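Local coordinates for complement factor H (PDB 6XZ6), which regulates the complement system and, through its fifth domain, is captured by the factor H receptor of Trypanosoma brucei, at residues T4-R9 with L19-G24; P8-G13 with D26-E31. All blocks are in the same frame, centred on the assembly; numbering follows the deposited sequence.

Interaction 1. Residues T4-R9 with L19-G24; sequences TCDPPR and LSKYRG
Cys5 and Tyr22 form a hydrogen-bonded antiparallel pair, a compact example of how two short strands can close one end of a small domain. Cys5 N donates to Tyr22 O at 2.9 Å, tilted from the carbonyl plane, and Tyr22 N returns an almost straight bond (177°) to Cys5 O at 3.0 Å. Tyr22 O also takes a CA-H...O contact from Thr4, whose non-hydrogen-bonded pairing with Arg23 comes next along the ladder.

Charge acts on the outer side. Lys21, bent along its chain, runs alongside Asp6 in the same direction, placing NZ 3.2 Å from Asp6 OD1 in a salt bridge whose hydrogen bond is weak. Its CG, anti to the backbone N (chi1 -160°), rests against Cys5 O.

The Tyr22 ring collects mixed contacts. Cys5 O lies at its edge, in plane, while CE1 comes 3.5 Å from Pro7 CA and 4.1 Å from Pro8 CD, both oblique to the ring; Leu19 CB covers part of one face from within its own segment. The phenol oxygen is held twice, receiving Leu19 N at 2.9 Å and bonding to Pro17 O. A leucine in place of Tyr22 would probably leave Leu19 N without its acceptor and open a gap beside the two prolines.

Trp52 packs edge-to-face on Tyr22 and hydrogen-bonds Asp6 O, while Cys5 is tied to Cys47. With the second bridge, Cys32 to Cys58, this gives the first-to-third, second-to-fourth disulfide pattern that, together with the tryptophan, is the hallmark of the sushi (complement control protein) fold.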
loop_
_atom_site.group_PDB
_atom_site.type_symbol
_atom_site.label_atom_id
_atom_site.label_comp_id
_atom_site.label_asym_id
_atom_site.label_seq_id
_atom_site.Cartn_x
_atom_site.Cartn_y
_atom_site.Cartn_z
ATOM N N THR B 4 20.703 0.907 -37.623
ATOM C CA THR B 4 20.290 0.118 -36.453
ATOM C C THR B 4 21.013 0.600 -35.216
ATOM O O THR B 4 22.134 1.096 -35.332
ATOM C CB THR B 4 20.416 -1.411 -36.628
ATOM O OG1 THR B 4 21.669 -1.767 -37.215
ATOM C CG2 THR B 4 19.256 -2.014 -37.391
ATOM N N CYS B 5 20.360 0.470 -34.034
ATOM C CA CYS B 5 20.893 0.827 -32.712
ATOM C C CYS B 5 20.781 -0.349 -31.797
ATOM O O CYS B 5 19.823 -1.122 -31.861
ATOM C CB CYS B 5 20.167 2.026 -32.092
ATOM S SG CYS B 5 20.243 3.548 -33.061
ATOM N N ASP B 6 21.697 -0.391 -30.852
ATOM C CA ASP B 6 21.692 -1.343 -29.770
ATOM C C ASP B 6 20.805 -0.707 -28.694
ATOM O O ASP B 6 20.626 0.525 -28.728
ATOM C CB ASP B 6 23.118 -1.523 -29.226
ATOM C CG ASP B 6 24.026 -2.363 -30.101
ATOM O OD1 ASP B 6 23.528 -3.348 -30.716
ATOM O OD2 ASP B 6 25.239 -2.049 -30.168
ATOM N N PRO B 7 20.245 -1.492 -27.739
ATOM C CA PRO B 7 19.442 -0.874 -26.670
ATOM C C PRO B 7 20.203 0.240 -25.938
ATOM O O PRO B 7 21.425 0.115 -25.759
ATOM C CB PRO B 7 19.176 -2.040 -25.719
ATOM C CG PRO B 7 19.378 -3.262 -26.519
ATOM C CD PRO B 7 20.353 -2.954 -27.558
ATOM N N PRO B 8 19.535 1.358 -25.545
ATOM C CA PRO B 8 20.260 2.415 -24.818
ATOM C C PRO B 8 20.718 1.946 -23.450
ATOM O O PRO B 8 20.153 1.023 -22.870
ATOM C CB PRO B 8 19.233 3.546 -24.681
ATOM C CG PRO B 8 17.951 2.924 -24.854
ATOM C CD PRO B 8 18.106 1.691 -25.697
ATOM N N ARG B 9 21.764 2.565 -22.944
ATOM C CA ARG B 9 22.268 2.240 -21.638
ATOM C C ARG B 9 22.003 3.498 -20.811
ATOM O O ARG B 9 22.573 4.558 -21.066
ATOM C CB ARG B 9 23.740 1.817 -21.723
ATOM C CG ARG B 9 23.925 0.478 -22.467
ATOM C CD ARG B 9 25.363 -0.005 -22.632
ATOM N NE ARG B 9 26.006 -0.189 -21.338
ATOM C CZ ARG B 9 27.209 -0.708 -21.169
ATOM N NH1 ARG B 9 27.901 -1.148 -22.213
ATOM N NH2 ARG B 9 27.721 -0.822 -19.950
ATOM N N LEU B 19 13.682 -3.728 -26.504
ATOM C CA LEU B 19 13.925 -4.616 -27.654
ATOM C C LEU B 19 15.410 -4.884 -27.804
ATOM O O LEU B 19 16.228 -4.062 -27.365
ATOM C CB LEU B 19 13.387 -4.007 -28.964
ATOM C CG LEU B 19 12.005 -3.355 -28.963
ATOM C CD1 LEU B 19 11.778 -2.630 -30.251
ATOM C CD2 LEU B 19 10.886 -4.371 -28.682
ATOM N N SER B 20 15.759 -6.009 -28.453
ATOM C CA SER B 20 17.150 -6.427 -28.699
ATOM C C SER B 20 17.868 -5.494 -29.666
ATOM O O SER B 20 19.078 -5.289 -29.535
ATOM C CB SER B 20 17.203 -7.861 -29.226
ATOM O OG SER B 20 16.374 -8.026 -30.365
ATOM N N LYS B 21 17.116 -4.940 -30.640
ATOM C CA LYS B 21 17.632 -4.049 -31.675
ATOM C C LYS B 21 16.536 -3.111 -32.143
ATOM O O LYS B 21 15.373 -3.512 -32.292
ATOM C CB LYS B 21 18.173 -4.862 -32.869
ATOM C CG LYS B 21 19.149 -4.094 -33.750
ATOM C CD LYS B 21 20.389 -4.922 -34.085
ATOM C CE LYS B 21 21.556 -4.675 -33.144
ATOM N NZ LYS B 21 21.496 -5.550 -31.940
ATOM N N TYR B 22 16.929 -1.855 -32.389
ATOM C CA TYR B 22 16.067 -0.771 -32.859
ATOM C C TYR B 22 16.521 -0.342 -34.242
ATOM O O TYR B 22 17.694 -0.468 -34.585
ATOM C CB TYR B 22 16.115 0.412 -31.883
ATOM C CG TYR B 22 15.743 0.032 -30.470
ATOM C CD1 TYR B 22 16.666 -0.582 -29.626
ATOM C CD2 TYR B 22 14.468 0.289 -29.967
ATOM C CE1 TYR B 22 16.321 -0.964 -28.330
ATOM C CE2 TYR B 22 14.120 -0.071 -28.664
ATOM C CZ TYR B 22 15.059 -0.686 -27.849
ATOM O OH TYR B 22 14.770 -1.028 -26.561
ATOM N N ARG B 23 15.587 0.144 -35.038
ATOM C CA ARG B 23 15.843 0.569 -36.419
ATOM C C ARG B 23 15.854 2.096 -36.450
ATOM O O ARG B 23 15.405 2.719 -35.492
ATOM C CB ARG B 23 14.737 0.016 -37.349
ATOM C CG ARG B 23 14.381 -1.473 -37.138
ATOM C CD ARG B 23 15.028 -2.433 -38.139
ATOM N NE ARG B 23 14.931 -1.968 -39.528
ATOM C CZ ARG B 23 13.838 -2.045 -40.287
ATOM N NH1 ARG B 23 13.853 -1.584 -41.532
ATOM N NH2 ARG B 23 12.721 -2.579 -39.806
ATOM N N GLY B 24 16.366 2.685 -37.520
ATOM C CA GLY B 24 16.388 4.132 -37.679
ATOM C C GLY B 24 15.015 4.743 -37.487
ATOM O O GLY B 24 14.010 4.175 -37.922
#

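Interaction 2. Residues P8-G13 with D26-E31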
loop_
_atom_site.group_PDB
_atom_site.type_symbol
_atom_site.label_atom_id
_atom_site.label_comp_id
_atom_site.label_asym_id
_atom_site.label_seq_id
_atom_site.Cartn_x
_atom_site.Cartn_y
_atom_site.Cartn_z
ATOM N N PRO B 8 19.535 1.358 -25.545
ATOM C CA PRO B 8 20.260 2.415 -24.818
ATOM C C PRO B 8 20.718 1.946 -23.450
ATOM O O PRO B 8 20.153 1.023 -22.870
ATOM C CB PRO B 8 19.233 3.546 -24.681
ATOM C CG PRO B 8 17.951 2.924 -24.854
ATOM C CD PRO B 8 18.106 1.691 -25.697
ATOM N N ARG B 9 21.764 2.565 -22.944
ATOM C CA ARG B 9 22.268 2.240 -21.638
ATOM C C ARG B 9 22.003 3.498 -20.811
ATOM O O ARG B 9 22.573 4.558 -21.066
ATOM C CB ARG B 9 23.740 1.817 -21.723
ATOM C CG ARG B 9 23.925 0.478 -22.467
ATOM C CD ARG B 9 25.363 -0.005 -22.632
ATOM N NE ARG B 9 26.006 -0.189 -21.338
ATOM C CZ ARG B 9 27.209 -0.708 -21.169
ATOM N NH1 ARG B 9 27.901 -1.148 -22.213
ATOM N NH2 ARG B 9 27.721 -0.822 -19.950
ATOM N N ILE B 10 21.009 3.402 -19.927
ATOM C CA ILE B 10 20.542 4.482 -19.059
ATOM C C ILE B 10 20.685 4.049 -17.582
ATOM O O ILE B 10 19.697 3.633 -16.964
ATOM C CB ILE B 10 19.098 4.989 -19.407
ATOM C CG1 ILE B 10 18.916 5.172 -20.926
ATOM C CG2 ILE B 10 18.782 6.298 -18.667
ATOM C CD1 ILE B 10 17.563 5.121 -21.407
ATOM N N PRO B 11 21.906 4.183 -16.982
ATOM C CA PRO B 11 22.028 3.937 -15.536
ATOM C C PRO B 11 21.119 4.931 -14.765
ATOM O O PRO B 11 20.962 6.084 -15.197
ATOM C CB PRO B 11 23.512 4.236 -15.251
ATOM C CG PRO B 11 24.168 4.287 -16.529
ATOM C CD PRO B 11 23.178 4.695 -17.536
ATOM N N ASN B 12 20.510 4.475 -13.645
ATOM C CA ASN B 12 19.626 5.249 -12.745
ATOM C C ASN B 12 18.343 5.756 -13.428
ATOM O O ASN B 12 17.699 6.694 -12.941
ATOM C CB ASN B 12 20.381 6.389 -12.039
ATOM C CG ASN B 12 21.603 5.915 -11.287
ATOM O OD1 ASN B 12 21.546 5.078 -10.384
ATOM N ND2 ASN B 12 22.741 6.435 -11.649
ATOM N N GLY B 13 17.971 5.068 -14.509
ATOM C CA GLY B 13 16.775 5.326 -15.297
ATOM C C GLY B 13 16.158 4.067 -15.870
ATOM O O GLY B 13 16.756 2.988 -15.772
ATOM N N ASP B 26 13.320 4.857 -34.740
ATOM C CA ASP B 26 12.617 4.194 -33.636
ATOM C C ASP B 26 12.882 5.029 -32.397
ATOM O O ASP B 26 14.039 5.372 -32.123
ATOM C CB ASP B 26 13.117 2.747 -33.403
ATOM C CG ASP B 26 12.444 1.624 -34.208
ATOM O OD1 ASP B 26 11.772 1.928 -35.226
ATOM O OD2 ASP B 26 12.600 0.435 -33.823
ATOM N N LYS B 27 11.810 5.392 -31.677
ATOM C CA LYS B 27 11.890 6.205 -30.469
ATOM C C LYS B 27 11.711 5.397 -29.198
ATOM O O LYS B 27 10.801 4.550 -29.087
ATOM C CB LYS B 27 10.844 7.342 -30.473
ATOM C CG LYS B 27 11.142 8.487 -31.423
ATOM C CD LYS B 27 10.502 9.768 -30.975
ATOM C CE LYS B 27 10.091 10.595 -32.155
ATOM N NZ LYS B 27 8.673 10.316 -32.548
ATOM N N ILE B 28 12.562 5.703 -28.214
ATOM C CA ILE B 28 12.453 5.191 -26.854
ATOM C C ILE B 28 12.056 6.396 -25.959
ATOM O O ILE B 28 12.349 7.540 -26.304
ATOM C CB ILE B 28 13.713 4.430 -26.331
ATOM C CG1 ILE B 28 14.968 5.338 -26.187
ATOM C CG2 ILE B 28 14.013 3.206 -27.163
ATOM C CD1 ILE B 28 15.248 5.891 -24.784
ATOM N N THR B 29 11.367 6.134 -24.848
ATOM C CA THR B 29 11.029 7.141 -23.842
ATOM C C THR B 29 11.637 6.622 -22.518
ATOM O O THR B 29 11.598 5.437 -22.250
ATOM C CB THR B 29 9.516 7.436 -23.737
ATOM O OG1 THR B 29 8.826 6.233 -23.434
ATOM C CG2 THR B 29 8.940 8.097 -24.979
ATOM N N TYR B 30 12.222 7.482 -21.725
ATOM C CA TYR B 30 12.843 7.080 -20.472
ATOM C C TYR B 30 12.398 7.932 -19.273
ATOM O O TYR B 30 12.043 9.095 -19.431
ATOM C CB TYR B 30 14.382 7.072 -20.610
ATOM C CG TYR B 30 15.025 8.444 -20.667
ATOM C CD1 TYR B 30 15.034 9.184 -21.849
ATOM C CD2 TYR B 30 15.719 8.955 -19.572
ATOM C CE1 TYR B 30 15.661 10.423 -21.917
ATOM C CE2 TYR B 30 16.340 10.201 -19.628
ATOM C CZ TYR B 30 16.313 10.927 -20.803
ATOM O OH TYR B 30 16.915 12.156 -20.868
ATOM N N GLU B 31 12.456 7.341 -18.079
ATOM C CA GLU B 31 12.136 7.973 -16.799
ATOM C C GLU B 31 13.310 7.739 -15.871
ATOM O O GLU B 31 13.978 6.722 -15.982
ATOM C CB GLU B 31 10.861 7.370 -16.187
ATOM C CG GLU B 31 9.595 7.739 -16.924
ATOM C CD GLU B 31 9.247 9.210 -16.882
ATOM O OE1 GLU B 31 9.186 9.765 -15.761
ATOM O OE2 GLU B 31 9.016 9.801 -17.964
#
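Gly13 and Glu31 mark the end at which these two backbones draw together, with CA atoms 5.5 Å apart, whereas Pro8 and Ile28 at the other end are separated by 8.5 Å. Both segments run in the same general sense, and no hydrogen bond joins them. The narrowing comes from a type II beta turn spanning Ile10 to Gly13: Asn12 takes a positive phi (62°), and a weak bond from Gly13 N to Ile10 O closes the turn. Having reversed direction, the chain enters strand 13-16 with Gly13 CA 3.2 Å from Glu31 O.

In this sushi domain the loop 8-13 lays Pro8 and Ile10 over one face of a small antiparallel sheet, which places strand 27-32 between strands 13-16 and 44-48. Ile28 and Tyr30 direct their side chains toward the loop, whereas Thr29 points away, and on that other side Thr29 and Lys27 pack on His125 of the trypanosome receptor chain.

Between the segments, Ile10 touches both Ile28 and Tyr30. Its CG1 branch, set beside the backbone N (chi1 -45°), carries CD1 forward until it meets Ile28 CD1 tip to tip at 4.2 Å. The same methyl lies 3.8 Å from Tyr30 CB, the Ile10 side chain meeting that of Tyr30 nearly perpendicularly, while the other branch sends CG2 to within 4.2 Å of Tyr30 CD2. Pro8 and Ile28 pass alongside each other with opposed directions, bringing Pro8 CG to 4.0 Å from Ile28 CD1. Tyr15 touches all four of these side chains, and Pro56 touches both Ile10 and Tyr30.

In the fold
The two interactions start from one continuous run of chain: residues 4-9 lead into 8-13, with Pro8 and Arg9 common to both, and their partners, 19-24 and 26-31, follow in the same order. Their centres lie about 11 Å apart. Interaction 1 is partly buried and centred about 9 Å from the middle of the chain, while interaction 2 is buried and close to that middle. They meet directly where Tyr22 CE2 packs 3.6 Å from Ile28 CG2, and Tyr15 of strand 13-16 touches both groups. The outer two-stranded ladder is thereby joined to the three-stranded sheet through the Tyr22, Ile28 and Tyr15 side chains, consistent with a shared interior.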